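Local coordinates for protein 2-methyl-3-hydroxypyridine-5-carboxylic acid oxygenase (Mesorhizobium loti, PDB 3ALJ) that probably uses bound flavin-adenine dinucleotide to add oxygen to 2-methyl-3-hydroxypyridine-5-carboxylic acid and open its ring, at residues 302-314 with 325-339. Residues are numbered along the deposited sequence; the frame is centred on the assembly and turned at random.
Sequences GCAMVNAFSLSQD and LVAWETRIRPITDRC
W328 sinks its indole as a knob among N307, S310, L311 and D314, with L311 CB over the five-membered ring, 3.9 Å from its centroid in a CH-pi contact, and L311 CD1 on the same face. I332 CG2 backs the opposite face. W328 CG lies anti to its own backbone N (chi1 163°), which carries the indole in so that W328 NE1 bonds N307 O at 2.9 Å; this carbonyl also takes L311 N, the two donors arriving from opposite faces of its plane. R331 bends at chi3 (70°) and grips D314 side-on, NE at 2.8 Å and NH2 at 2.9 Å from the single oxygen OD2, while NH2 also bonds Q313 OE1. A methionine at R331 would probably leave the buried D314 carboxylate without its countercharge and Q313 OE1 without this donor. Farther along, T336 OG1 donates to N307 OD1 (2.9 Å) in the carbonyl plane, and a water ties N307 ND2 to I332 O and T336 OG1. C303 SG, carrying a covalently bound beta-mercaptoethanol, probably from crystallisation, lies 4.1 Å from C339 SG. Segments 302-314 and 325-339, their N-to-C directions 133° apart, join two successive, obliquely crossed helices of the FAD-binding domain, G302 lining the FAD pocket.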
loop_
_atom_site.group_PDB
_atom_site.type_symbol
_atom_site.label_atom_id
_atom_site.label_comp_id
_atom_site.label_asym_id
_atom_site.label_seq_id
_atom_site.Cartn_x
_atom_site.Cartn_y
_atom_site.Cartn_z
ATOM N N GLY A 302 -2.274 -3.893 -0.197
ATOM C CA GLY A 302 -3.319 -4.966 -0.205
ATOM C C GLY A 302 -2.779 -6.201 0.490
ATOM O O GLY A 302 -3.513 -6.777 1.312
ATOM N N CYS A 303 -1.547 -6.596 0.141
ATOM C CA CYS A 303 -0.955 -7.760 0.836
ATOM C C CYS A 303 -0.680 -7.436 2.307
ATOM O O CYS A 303 -0.970 -8.283 3.176
ATOM C CB CYS A 303 0.364 -8.143 0.163
ATOM S SG CYS A 303 0.080 -8.947 -1.452
ATOM N N ALA A 304 -0.282 -6.215 2.656
ATOM C CA ALA A 304 -0.060 -5.886 4.052
ATOM C C ALA A 304 -1.374 -6.030 4.832
ATOM O O ALA A 304 -1.358 -6.596 5.939
ATOM C CB ALA A 304 0.435 -4.434 4.215
ATOM N N MET A 305 -2.470 -5.550 4.269
ATOM C CA MET A 305 -3.759 -5.586 4.946
ATOM C C MET A 305 -4.301 -7.006 4.988
ATOM O O MET A 305 -4.831 -7.415 6.057
ATOM C CB MET A 305 -4.702 -4.632 4.214
ATOM C CG MET A 305 -4.286 -3.182 4.487
ATOM S SD MET A 305 -5.345 -1.995 3.518
ATOM C CE MET A 305 -6.900 -2.135 4.459
ATOM N N VAL A 306 -4.265 -7.735 3.889
ATOM C CA VAL A 306 -4.674 -9.211 3.914
ATOM C C VAL A 306 -3.869 -9.941 4.971
ATOM O O VAL A 306 -4.436 -10.713 5.719
ATOM C CB VAL A 306 -4.513 -9.836 2.538
ATOM C CG1 VAL A 306 -4.581 -11.376 2.597
ATOM C CG2 VAL A 306 -5.692 -9.338 1.630
ATOM N N ASN A 307 -2.557 -9.737 5.015
ATOM C CA ASN A 307 -1.727 -10.482 6.017
ATOM C C ASN A 307 -2.006 -10.073 7.418
ATOM O O ASN A 307 -2.123 -10.976 8.268
ATOM C CB ASN A 307 -0.255 -10.346 5.618
ATOM C CG ASN A 307 0.081 -10.965 4.284
ATOM O OD1 ASN A 307 1.145 -10.601 3.634
ATOM N ND2 ASN A 307 -0.703 -11.820 3.853
ATOM N N ALA A 308 -2.276 -8.796 7.661
ATOM C CA ALA A 308 -2.585 -8.395 9.013
ATOM C C ALA A 308 -3.926 -8.960 9.440
ATOM O O ALA A 308 -4.142 -9.444 10.589
ATOM C CB ALA A 308 -2.566 -6.892 9.100
ATOM N N PHE A 309 -4.928 -8.929 8.526
ATOM C CA PHE A 309 -6.206 -9.471 8.927
ATOM C C PHE A 309 -6.142 -10.952 9.086
ATOM O O PHE A 309 -6.768 -11.483 10.049
ATOM C CB PHE A 309 -7.253 -9.101 7.778
ATOM C CG PHE A 309 -8.689 -9.404 8.166
ATOM C CD1 PHE A 309 -9.409 -8.480 8.914
ATOM C CD2 PHE A 309 -9.219 -10.662 7.829
ATOM C CE1 PHE A 309 -10.715 -8.785 9.304
ATOM C CE2 PHE A 309 -10.552 -10.991 8.195
ATOM C CZ PHE A 309 -11.258 -10.091 8.942
ATOM N N SER A 310 -5.397 -11.621 8.227
ATOM C CA SER A 310 -5.232 -13.085 8.290
ATOM C C SER A 310 -4.556 -13.494 9.594
ATOM O O SER A 310 -4.882 -14.575 10.150
ATOM C CB SER A 310 -4.397 -13.606 7.136
ATOM O OG SER A 310 -5.144 -13.361 5.917
ATOM N N LEU A 311 -3.627 -12.706 10.094
ATOM C CA LEU A 311 -2.975 -12.968 11.427
ATOM C C LEU A 311 -4.047 -13.090 12.454
ATOM O O LEU A 311 -4.027 -14.028 13.335
ATOM C CB LEU A 311 -1.937 -11.797 11.722
ATOM C CG LEU A 311 -1.236 -12.004 13.085
ATOM C CD1 LEU A 311 -0.385 -13.246 13.142
ATOM C CD2 LEU A 311 -0.356 -10.765 13.262
ATOM N N SER A 312 -4.947 -12.127 12.490
ATOM C CA SER A 312 -6.063 -12.144 13.458
ATOM C C SER A 312 -6.899 -13.398 13.372
ATOM O O SER A 312 -7.326 -13.928 14.416
ATOM C CB SER A 312 -6.925 -10.841 13.413
ATOM O OG SER A 312 -7.902 -10.828 12.364
ATOM N N GLN A 313 -7.125 -13.860 12.151
ATOM C CA GLN A 313 -7.905 -15.109 11.950
ATOM C C GLN A 313 -7.180 -16.293 12.553
ATOM O O GLN A 313 -7.819 -17.081 13.313
ATOM C CB GLN A 313 -8.116 -15.359 10.476
ATOM C CG GLN A 313 -9.054 -14.344 9.777
ATOM C CD GLN A 313 -9.104 -14.663 8.311
ATOM O OE1 GLN A 313 -8.107 -14.967 7.638
ATOM N NE2 GLN A 313 -10.319 -14.539 7.766
ATOM N N ASP A 314 -5.875 -16.431 12.349
ATOM C CA ASP A 314 -5.192 -17.609 12.859
ATOM C C ASP A 314 -5.057 -17.558 14.363
ATOM O O ASP A 314 -4.943 -18.708 14.938
ATOM C CB ASP A 314 -3.833 -17.730 12.165
ATOM C CG ASP A 314 -3.911 -18.438 10.886
ATOM O OD1 ASP A 314 -4.004 -19.687 10.970
ATOM O OD2 ASP A 314 -3.783 -17.899 9.756
ATOM N N LEU A 325 1.091 -18.236 14.889
ATOM C CA LEU A 325 1.959 -17.470 13.951
ATOM C C LEU A 325 2.606 -18.277 12.876
ATOM O O LEU A 325 2.692 -17.858 11.706
ATOM C CB LEU A 325 3.070 -16.680 14.715
ATOM C CG LEU A 325 2.545 -15.306 15.257
ATOM C CD1 LEU A 325 1.178 -15.136 15.808
ATOM C CD2 LEU A 325 3.623 -14.620 16.222
ATOM N N VAL A 326 3.107 -19.496 13.221
ATOM C CA VAL A 326 3.649 -20.354 12.252
ATOM C C VAL A 326 2.514 -20.794 11.265
ATOM O O VAL A 326 2.744 -20.820 10.037
ATOM C CB VAL A 326 4.299 -21.546 13.011
ATOM C CG1 VAL A 326 4.666 -22.738 12.020
ATOM C CG2 VAL A 326 5.603 -21.101 13.632
ATOM N N ALA A 327 1.317 -21.098 11.784
ATOM C CA ALA A 327 0.286 -21.561 10.836
ATOM C C ALA A 327 -0.060 -20.397 9.880
ATOM O O ALA A 327 -0.362 -20.639 8.717
ATOM C CB ALA A 327 -0.942 -21.976 11.614
ATOM N N TRP A 328 -0.065 -19.192 10.449
ATOM C CA TRP A 328 -0.436 -18.004 9.610
ATOM C C TRP A 328 0.527 -17.801 8.470
ATOM O O TRP A 328 0.101 -17.671 7.296
ATOM C CB TRP A 328 -0.361 -16.803 10.508
ATOM C CG TRP A 328 -0.290 -15.444 9.822
ATOM C CD1 TRP A 328 -1.318 -14.790 9.129
ATOM C CD2 TRP A 328 0.859 -14.557 9.843
ATOM N NE1 TRP A 328 -0.832 -13.548 8.665
ATOM C CE2 TRP A 328 0.484 -13.432 9.090
ATOM C CE3 TRP A 328 2.176 -14.638 10.377
ATOM C CZ2 TRP A 328 1.302 -12.310 8.989
ATOM C CZ3 TRP A 328 3.022 -13.551 10.198
ATOM C CH2 TRP A 328 2.593 -12.451 9.439
ATOM N N GLU A 329 1.826 -17.742 8.745
ATOM C CA GLU A 329 2.773 -17.624 7.647
ATOM C C GLU A 329 2.640 -18.730 6.592
ATOM O O GLU A 329 2.647 -18.514 5.378
ATOM C CB GLU A 329 4.241 -17.448 8.142
ATOM C CG GLU A 329 5.245 -17.257 7.040
ATOM C CD GLU A 329 6.701 -17.120 7.526
ATOM O OE1 GLU A 329 6.944 -16.993 8.707
ATOM O OE2 GLU A 329 7.540 -17.268 6.624
ATOM N N THR A 330 2.566 -19.949 7.121
ATOM C CA THR A 330 2.439 -21.085 6.194
ATOM C C THR A 330 1.206 -20.921 5.262
ATOM O O THR A 330 1.277 -21.248 4.074
ATOM C CB THR A 330 2.279 -22.400 7.051
ATOM O OG1 THR A 330 3.544 -22.588 7.681
ATOM C CG2 THR A 330 2.046 -23.640 6.091
ATOM N N ARG A 331 0.076 -20.471 5.827
ATOM C CA ARG A 331 -1.175 -20.363 5.060
ATOM C C ARG A 331 -1.151 -19.238 4.020
ATOM O O ARG A 331 -1.574 -19.366 2.918
ATOM C CB ARG A 331 -2.315 -20.084 6.075
ATOM C CG ARG A 331 -3.675 -19.964 5.410
ATOM C CD ARG A 331 -4.725 -19.980 6.432
ATOM N NE ARG A 331 -4.816 -18.790 7.306
ATOM C CZ ARG A 331 -5.607 -17.723 7.048
ATOM N NH1 ARG A 331 -6.270 -17.677 5.887
ATOM N NH2 ARG A 331 -5.723 -16.662 7.928
ATOM N N ILE A 332 -0.617 -18.077 4.484
ATOM C CA ILE A 332 -0.852 -16.864 3.688
ATOM C C ILE A 332 0.366 -16.404 2.903
ATOM O O ILE A 332 0.255 -15.661 1.894
ATOM C CB ILE A 332 -1.370 -15.703 4.711
ATOM C CG1 ILE A 332 -2.306 -14.879 3.967
ATOM C CG2 ILE A 332 -0.183 -14.862 5.405
ATOM C CD1 ILE A 332 -3.734 -15.658 3.774
ATOM N N ARG A 333 1.600 -16.764 3.322
ATOM C CA ARG A 333 2.767 -16.188 2.678
ATOM C C ARG A 333 2.873 -16.493 1.206
ATOM O O ARG A 333 3.297 -15.634 0.453
ATOM C CB ARG A 333 4.052 -16.425 3.463
ATOM C CG ARG A 333 5.270 -16.107 2.704
ATOM C CD ARG A 333 6.549 -16.411 3.465
ATOM N NE ARG A 333 7.534 -15.858 2.718
ATOM C CZ ARG A 333 8.720 -15.584 3.119
ATOM N NH1 ARG A 333 9.074 -15.927 4.368
ATOM N NH2 ARG A 333 9.552 -15.049 2.261
ATOM N N PRO A 334 2.496 -17.702 0.743
ATOM C CA PRO A 334 2.707 -17.947 -0.673
ATOM C C PRO A 334 2.011 -16.970 -1.638
ATOM O O PRO A 334 2.570 -16.626 -2.695
ATOM C CB PRO A 334 2.221 -19.400 -0.890
ATOM C CG PRO A 334 2.509 -20.050 0.474
ATOM C CD PRO A 334 2.080 -18.954 1.463
ATOM N N ILE A 335 0.823 -16.508 -1.280
ATOM C CA ILE A 335 0.138 -15.511 -2.127
ATOM C C ILE A 335 1.033 -14.237 -2.258
ATOM O O ILE A 335 1.182 -13.632 -3.324
ATOM C CB ILE A 335 -1.229 -15.139 -1.510
ATOM C CG1 ILE A 335 -2.030 -16.480 -1.193
ATOM C CG2 ILE A 335 -1.906 -14.141 -2.424
ATOM C CD1 ILE A 335 -3.339 -16.140 -0.490
ATOM N N THR A 336 1.600 -13.811 -1.147
ATOM C CA THR A 336 2.458 -12.587 -1.121
ATOM C C THR A 336 3.772 -12.841 -1.821
ATOM O O THR A 336 4.210 -11.961 -2.582
ATOM C CB THR A 336 2.736 -12.210 0.337
ATOM O OG1 THR A 336 1.544 -11.609 0.903
ATOM C CG2 THR A 336 3.838 -11.094 0.360
ATOM N N ASP A 337 4.419 -14.043 -1.664
ATOM C CA ASP A 337 5.651 -14.261 -2.320
ATOM C C ASP A 337 5.458 -14.243 -3.839
ATOM O O ASP A 337 6.250 -13.690 -4.582
ATOM C CB ASP A 337 6.165 -15.670 -1.944
ATOM C CG ASP A 337 6.845 -15.724 -0.644
ATOM O OD1 ASP A 337 7.171 -14.719 -0.022
ATOM O OD2 ASP A 337 7.030 -16.889 -0.188
ATOM N N ARG A 338 4.342 -14.834 -4.296
ATOM C CA ARG A 338 4.050 -14.864 -5.758
ATOM C C ARG A 338 3.766 -13.491 -6.296
ATOM O O ARG A 338 4.236 -13.090 -7.339
ATOM C CB ARG A 338 2.807 -15.758 -6.095
ATOM C CG ARG A 338 3.224 -17.239 -6.043
ATOM C CD ARG A 338 2.095 -18.221 -6.588
ATOM N NE ARG A 338 0.838 -18.081 -5.848
ATOM C CZ ARG A 338 0.478 -18.794 -4.760
ATOM N NH1 ARG A 338 1.340 -19.737 -4.305
ATOM N NH2 ARG A 338 -0.680 -18.590 -4.167
ATOM N N CYS A 339 2.984 -12.723 -5.502
ATOM C CA CYS A 339 2.647 -11.361 -5.951
ATOM C C CYS A 339 3.887 -10.391 -5.996
ATOM O O CYS A 339 4.092 -9.680 -6.940
ATOM C CB CYS A 339 1.526 -10.812 -5.046
ATOM S SG CYS A 339 0.988 -9.142 -5.491
HETATM O O HOH W 1 -0.652 -13.079 1.474
HETATM O O HOH W 2 -7.197 -14.913 4.916
#